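PDB 4W7W: cellulase from Xanthomonas axonopodis pv. citri, which probably hydrolyses beta-1,4-glucosidic bonds in cellulose, as a family 5 glycoside hydrolase, and is captured here with cello-oligosaccharide bound in its cleft. Local coordinates for residues Lys99-Ala113 with Asp144-Asn156. Residues are numbered along the deposited sequence; the frame is centred on the assembly and turned at random.
With BGC (beta-D-glucopyranose), chain C.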
loop_
_atom_site.group_PDB
_atom_site.type_symbol
_atom_site.label_atom_id
_atom_site.label_comp_id
_atom_site.label_asym_id
_atom_site.label_seq_id
_atom_site.Cartn_x
_atom_site.Cartn_y
_atom_site.Cartn_z
ATOM N N LYS A 99 -6.718 -10.595 12.521
ATOM C CA LYS A 99 -6.977 -12.022 12.541
ATOM C C LYS A 99 -8.331 -12.366 13.140
ATOM O O LYS A 99 -9.055 -13.224 12.632
ATOM C CB LYS A 99 -5.864 -12.760 13.285
ATOM C CG LYS A 99 -4.559 -12.838 12.513
ATOM C CD LYS A 99 -3.383 -13.259 13.392
ATOM C CE LYS A 99 -3.599 -14.579 14.110
ATOM N NZ LYS A 99 -2.350 -14.998 14.797
ATOM N N ALA A 100 -8.698 -11.673 14.208
ATOM C CA ALA A 100 -9.967 -11.945 14.859
ATOM C C ALA A 100 -11.145 -11.625 13.959
ATOM O O ALA A 100 -12.200 -12.220 14.099
ATOM C CB ALA A 100 -10.073 -11.160 16.149
ATOM N N ASN A 101 -10.936 -10.691 13.025
ATOM C CA ASN A 101 -11.945 -10.292 12.064
ATOM C C ASN A 101 -11.753 -10.916 10.682
ATOM O O ASN A 101 -12.372 -10.492 9.703
ATOM C CB ASN A 101 -11.980 -8.766 11.983
ATOM C CG ASN A 101 -12.576 -8.171 13.240
ATOM O OD1 ASN A 101 -13.800 -8.098 13.373
ATOM N ND2 ASN A 101 -11.732 -7.800 14.195
ATOM N N LYS A 102 -10.934 -11.959 10.622
ATOM C CA LYS A 102 -10.705 -12.720 9.397
ATOM C C LYS A 102 -10.193 -11.835 8.258
ATOM O O LYS A 102 -10.543 -11.995 7.088
ATOM C CB LYS A 102 -11.933 -13.532 9.003
ATOM C CG LYS A 102 -12.429 -14.457 10.114
ATOM C CD LYS A 102 -13.599 -15.309 9.661
ATOM C CE LYS A 102 -14.223 -16.068 10.821
ATOM N NZ LYS A 102 -15.213 -17.081 10.359
ATOM N N GLN A 103 -9.312 -10.913 8.618
ATOM C CA GLN A 103 -8.684 -10.009 7.654
ATOM C C GLN A 103 -7.200 -10.294 7.492
ATOM O O GLN A 103 -6.518 -10.746 8.413
ATOM C CB GLN A 103 -8.843 -8.553 8.121
ATOM C CG GLN A 103 -10.271 -8.075 8.068
ATOM C CD GLN A 103 -10.540 -6.829 8.887
ATOM O OE1 GLN A 103 -9.985 -6.647 9.962
ATOM N NE2 GLN A 103 -11.443 -5.990 8.404
ATOM N N TYR A 104 -6.720 -9.960 6.306
ATOM C CA TYR A 104 -5.299 -9.871 6.017
ATOM C C TYR A 104 -4.786 -8.493 6.407
ATOM O O TYR A 104 -5.531 -7.513 6.352
ATOM C CB TYR A 104 -5.061 -10.080 4.521
ATOM C CG TYR A 104 -5.456 -11.452 4.041
ATOM C CD1 TYR A 104 -4.557 -12.521 4.098
ATOM C CD2 TYR A 104 -6.732 -11.699 3.555
ATOM C CE1 TYR A 104 -4.914 -13.787 3.668
ATOM C CE2 TYR A 104 -7.096 -12.962 3.114
ATOM C CZ TYR A 104 -6.182 -14.001 3.170
ATOM O OH TYR A 104 -6.511 -15.266 2.737
ATOM N N LEU A 105 -3.511 -8.425 6.794
ATOM C CA LEU A 105 -2.878 -7.186 7.194
ATOM C C LEU A 105 -1.667 -6.958 6.324
ATOM O O LEU A 105 -0.715 -7.738 6.350
ATOM C CB LEU A 105 -2.481 -7.262 8.663
ATOM C CG LEU A 105 -1.956 -5.948 9.249
ATOM C CD1 LEU A 105 -3.059 -4.904 9.364
ATOM C CD2 LEU A 105 -1.300 -6.179 10.607
ATOM N N ILE A 106 -1.713 -5.886 5.532
ATOM C CA ILE A 106 -0.550 -5.449 4.760
ATOM C C ILE A 106 0.287 -4.519 5.625
ATOM O O ILE A 106 -0.176 -3.451 6.034
ATOM C CB ILE A 106 -0.929 -4.733 3.457
ATOM C CG1 ILE A 106 -1.773 -5.627 2.548
ATOM C CG2 ILE A 106 0.322 -4.239 2.749
ATOM C CD1 ILE A 106 -2.502 -4.862 1.467
ATOM N N LEU A 107 1.524 -4.930 5.884
ATOM C CA LEU A 107 2.485 -4.080 6.578
ATOM C C LEU A 107 3.072 -3.137 5.546
ATOM O O LEU A 107 3.867 -3.566 4.697
ATOM C CB LEU A 107 3.577 -4.941 7.207
ATOM C CG LEU A 107 3.081 -5.953 8.232
ATOM C CD1 LEU A 107 4.266 -6.699 8.837
ATOM C CD2 LEU A 107 2.222 -5.305 9.311
ATOM N N ASP A 108 2.645 -1.874 5.581
ATOM C CA ASP A 108 3.088 -0.865 4.607
ATOM C C ASP A 108 4.163 0.002 5.229
ATOM O O ASP A 108 3.881 0.850 6.062
ATOM C CB ASP A 108 1.889 -0.006 4.173
ATOM C CG ASP A 108 2.263 1.345 3.615
ATOM O OD1 ASP A 108 3.376 1.523 3.080
ATOM O OD2 ASP A 108 1.378 2.236 3.763
ATOM N N LEU A 109 5.409 -0.258 4.828
ATOM C CA LEU A 109 6.540 0.580 5.234
ATOM C C LEU A 109 6.404 1.903 4.467
ATOM O O LEU A 109 6.732 1.983 3.278
ATOM C CB LEU A 109 7.863 -0.107 4.920
ATOM C CG LEU A 109 9.078 0.535 5.599
ATOM C CD1 LEU A 109 9.094 0.236 7.087
ATOM C CD2 LEU A 109 10.350 0.024 4.949
ATOM N N HIS A 110 5.840 2.912 5.123
ATOM C CA HIS A 110 5.251 4.034 4.408
ATOM C C HIS A 110 6.262 5.160 4.233
ATOM O O HIS A 110 6.119 6.235 4.812
ATOM C CB HIS A 110 3.993 4.497 5.128
ATOM C CG HIS A 110 3.052 5.287 4.270
ATOM N ND1 HIS A 110 2.063 4.689 3.516
ATOM C CD2 HIS A 110 2.925 6.617 4.071
ATOM C CE1 HIS A 110 1.363 5.625 2.902
ATOM N NE2 HIS A 110 1.862 6.803 3.223
ATOM N N ASN A 111 7.295 4.891 3.422
ATOM C CA ASN A 111 8.518 5.684 3.502
ATOM C C ASN A 111 9.028 6.352 2.241
ATOM O O ASN A 111 10.018 7.069 2.323
ATOM C CB ASN A 111 9.638 4.874 4.181
ATOM C CG ASN A 111 9.623 5.070 5.656
ATOM O OD1 ASN A 111 8.755 4.526 6.352
ATOM N ND2 ASN A 111 10.494 5.942 6.141
ATOM N N TYR A 112 8.411 6.155 1.073
ATOM C CA TYR A 112 8.785 6.929 -0.112
ATOM C C TYR A 112 10.256 6.748 -0.500
ATOM O O TYR A 112 10.869 7.638 -1.089
ATOM C CB TYR A 112 8.454 8.418 0.059
ATOM C CG TYR A 112 7.020 8.693 0.457
ATOM C CD1 TYR A 112 6.040 8.825 -0.493
ATOM C CD2 TYR A 112 6.640 8.797 1.799
ATOM C CE1 TYR A 112 4.723 9.075 -0.148
ATOM C CE2 TYR A 112 5.326 9.037 2.164
ATOM C CZ TYR A 112 4.371 9.181 1.184
ATOM O OH TYR A 112 3.064 9.433 1.545
ATOM N N ALA A 113 10.798 5.573 -0.193
ATOM C CA ALA A 113 12.201 5.248 -0.420
ATOM C C ALA A 113 13.161 6.194 0.298
ATOM O O ALA A 113 14.268 6.456 -0.177
ATOM C CB ALA A 113 12.509 5.144 -1.913
ATOM N N ASP A 144 2.914 -16.030 10.173
ATOM C CA ASP A 144 1.595 -15.399 10.184
ATOM C C ASP A 144 1.011 -15.328 8.730
ATOM O O ASP A 144 1.349 -14.431 7.968
ATOM C CB ASP A 144 1.698 -14.013 10.859
ATOM C CG ASP A 144 2.165 -14.071 12.351
ATOM O OD1 ASP A 144 1.572 -14.795 13.175
ATOM O OD2 ASP A 144 3.121 -13.352 12.729
ATOM N N LYS A 145 0.110 -16.258 8.378
ATOM C CA LYS A 145 -0.521 -16.314 7.044
ATOM C C LYS A 145 -1.365 -15.075 6.688
ATOM O O LYS A 145 -1.640 -14.778 5.523
ATOM C CB LYS A 145 -1.368 -17.586 6.892
ATOM C CG LYS A 145 -0.547 -18.837 6.621
ATOM C CD LYS A 145 -1.426 -20.044 6.325
ATOM C CE LYS A 145 -0.769 -20.977 5.317
ATOM N NZ LYS A 145 -0.911 -20.467 3.923
ATOM N N ALA A 146 -1.793 -14.368 7.705
ATOM C CA ALA A 146 -2.546 -13.151 7.499
ATOM C C ALA A 146 -1.682 -11.971 7.053
ATOM O O ALA A 146 -2.241 -10.965 6.606
ATOM C CB ALA A 146 -3.295 -12.777 8.771
ATOM N N VAL A 147 -0.363 -12.065 7.208
ATOM C CA VAL A 147 0.493 -10.904 6.986
ATOM C C VAL A 147 1.025 -10.859 5.562
ATOM O O VAL A 147 1.532 -11.866 5.047
ATOM C CB VAL A 147 1.641 -10.889 8.005
ATOM C CG1 VAL A 147 2.566 -9.714 7.731
ATOM C CG2 VAL A 147 1.105 -10.827 9.422
ATOM N N ILE A 148 0.905 -9.678 4.958
ATOM C CA ILE A 148 1.404 -9.379 3.621
ATOM C C ILE A 148 2.469 -8.292 3.776
ATOM O O ILE A 148 2.293 -7.354 4.573
ATOM C CB ILE A 148 0.236 -8.902 2.723
ATOM C CG1 ILE A 148 -0.793 -10.023 2.543
ATOM C CG2 ILE A 148 0.742 -8.403 1.393
ATOM C CD1 ILE A 148 -2.111 -9.566 1.965
ATOM N N PHE A 149 3.578 -8.421 3.037
ATOM C CA PHE A 149 4.700 -7.485 3.190
ATOM C C PHE A 149 4.646 -6.415 2.089
ATOM O O PHE A 149 4.931 -6.697 0.930
ATOM C CB PHE A 149 6.027 -8.228 3.133
ATOM C CG PHE A 149 6.190 -9.294 4.187
ATOM C CD1 PHE A 149 5.654 -9.190 5.457
ATOM C CD2 PHE A 149 6.956 -10.403 3.910
ATOM C CE1 PHE A 149 5.874 -10.180 6.404
ATOM C CE2 PHE A 149 7.176 -11.399 4.861
ATOM C CZ PHE A 149 6.648 -11.271 6.116
ATOM N N GLY A 150 4.285 -5.191 2.467
ATOM C CA GLY A 150 4.268 -4.053 1.539
ATOM C C GLY A 150 5.597 -3.332 1.580
ATOM O O GLY A 150 5.822 -2.441 2.407
ATOM N N LEU A 151 6.498 -3.729 0.691
ATOM C CA LEU A 151 7.905 -3.328 0.794
ATOM C C LEU A 151 8.170 -1.845 0.986
ATOM O O LEU A 151 9.057 -1.476 1.747
ATOM C CB LEU A 151 8.683 -3.792 -0.429
ATOM C CG LEU A 151 8.703 -5.296 -0.683
ATOM C CD1 LEU A 151 9.692 -5.590 -1.798
ATOM C CD2 LEU A 151 9.015 -6.074 0.597
ATOM N N MET A 152 7.468 -0.989 0.241
ATOM C CA MET A 152 7.766 0.431 0.335
ATOM C C MET A 152 6.660 1.250 -0.279
ATOM O O MET A 152 6.321 1.061 -1.449
ATOM C CB MET A 152 9.055 0.764 -0.424
ATOM C CG MET A 152 9.474 2.217 -0.337
ATOM S SD MET A 152 9.778 2.821 1.335
ATOM C CE MET A 152 11.234 1.865 1.755
ATOM N N ASN A 153 6.131 2.206 0.463
ATOM C CA ASN A 153 5.140 3.100 -0.108
ATOM C C ASN A 153 5.793 4.064 -1.091
ATOM O O ASN A 153 6.675 4.834 -0.702
ATOM C CB ASN A 153 4.440 3.905 0.956
ATOM C CG ASN A 153 3.348 4.749 0.362
ATOM O OD1 ASN A 153 2.387 4.201 -0.177
ATOM N ND2 ASN A 153 3.481 6.056 0.423
ATOM N N GLU A 154 5.318 4.062 -2.338
ATOM C CA GLU A 154 5.643 5.113 -3.329
ATOM C C GLU A 154 7.120 5.524 -3.393
ATOM O O GLU A 154 7.468 6.693 -3.191
ATOM C CB GLU A 154 4.748 6.338 -3.127
ATOM C CG GLU A 154 3.290 5.977 -3.323
ATOM C CD GLU A 154 2.364 7.172 -3.333
ATOM O OE1 GLU A 154 2.850 8.304 -3.192
ATOM O OE2 GLU A 154 1.129 6.948 -3.486
ATOM N N PRO A 155 8.008 4.580 -3.724
ATOM C CA PRO A 155 9.356 5.012 -4.088
ATOM C C PRO A 155 9.294 6.085 -5.177
ATOM O O PRO A 155 8.443 6.034 -6.057
ATOM C CB PRO A 155 10.003 3.739 -4.652
ATOM C CG PRO A 155 9.165 2.599 -4.157
ATOM C CD PRO A 155 7.770 3.171 -4.067
ATOM N N ASN A 156 10.197 7.051 -5.099
ATOM C CA ASN A 156 10.335 8.086 -6.115
ATOM C C ASN A 156 11.732 8.668 -5.917
ATOM O O ASN A 156 12.381 8.387 -4.911
ATOM C CB ASN A 156 9.252 9.154 -5.944
ATOM C CG ASN A 156 9.354 9.889 -4.637
ATOM O OD1 ASN A 156 8.871 9.415 -3.576
ATOM N ND2 ASN A 156 9.994 11.010 -4.664
HETATM C C2 BGC C . 2.499 13.174 -4.315
HETATM C C3 BGC C . 2.431 12.167 -3.176
HETATM C C4 BGC C . 1.265 11.201 -3.366
HETATM C C5 BGC C . 1.316 10.596 -4.764
HETATM C C6 BGC C . 0.080 9.769 -5.066
HETATM C C1 BGC C . 2.525 12.430 -5.635
HETATM O O2 BGC C . 3.675 13.986 -4.223
HETATM O O3 BGC C . 2.273 12.863 -1.940
HETATM O O4 BGC C . 1.269 10.197 -2.350
HETATM O O5 BGC C . 1.355 11.624 -5.753
HETATM O O6 BGC C . 0.121 9.264 -6.405
HETATM O O HOH W 1 -0.797 -15.886 12.891
HETATM O O HOH W 2 4.221 -0.281 1.254
#
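Leu105 and Ile148 join backbones where strands 104-109 and 147-150, third and fourth of the closed eight-stranded (beta/alpha)8 barrel, run side by side in parallel, their axes 23° apart. Leu105 takes a bond from Ile148 N and gives one to Ala146 O; Leu107 repeats the pattern with Ile148 and Gly150. The pair illustrates how such a barrel works: apolar side chains along the strands, polar ones at their C-terminal ends. On the face that carries Ile106 and Ile148, Ile106 CG1 packs on Ile148 CB, while on the face of Leu107 and Val147, Leu107 CD1 reaches Val147 CG1 at 3.6 Å.

Asn153, just past its strand, marks the change. Its N donates to Leu109 O (2.9 Å), and its CB lies 3.4 Å from Asp108 OD1 and over the face of the His110 imidazole, a CH-pi contact. With CG anti to the backbone N (chi1 -176°), the amide continues along that ring: CG is 3.3 Å from His110 CE1, and the two planes stack only 10° apart. OD1 accepts a hydrogen bond from Arg67, which helps to fix the amide's rotation. ND2 ends in the corner formed by two rings, His110 and Tyr112, 3.2 Å above the plane of each and offset toward the rim; the Tyr112 ring stands nearly perpendicular to the amide.

His110 is also gripped from its edge: ND1 donates to the syn lone pair of Asp108 OD2 at 2.6 Å, close to the ring plane. Glu154, which follows Asn153, faces the sugar. Its side chain runs alongside Tyr112, with OE1 at the ring's edge and the carboxylate plane nearly perpendicular to the ring. OE2 is hydrogen-bonded to His224 ND1, and OE1 accepts the bond from O4 of the beta-D-glucopyranose at 2.6 Å.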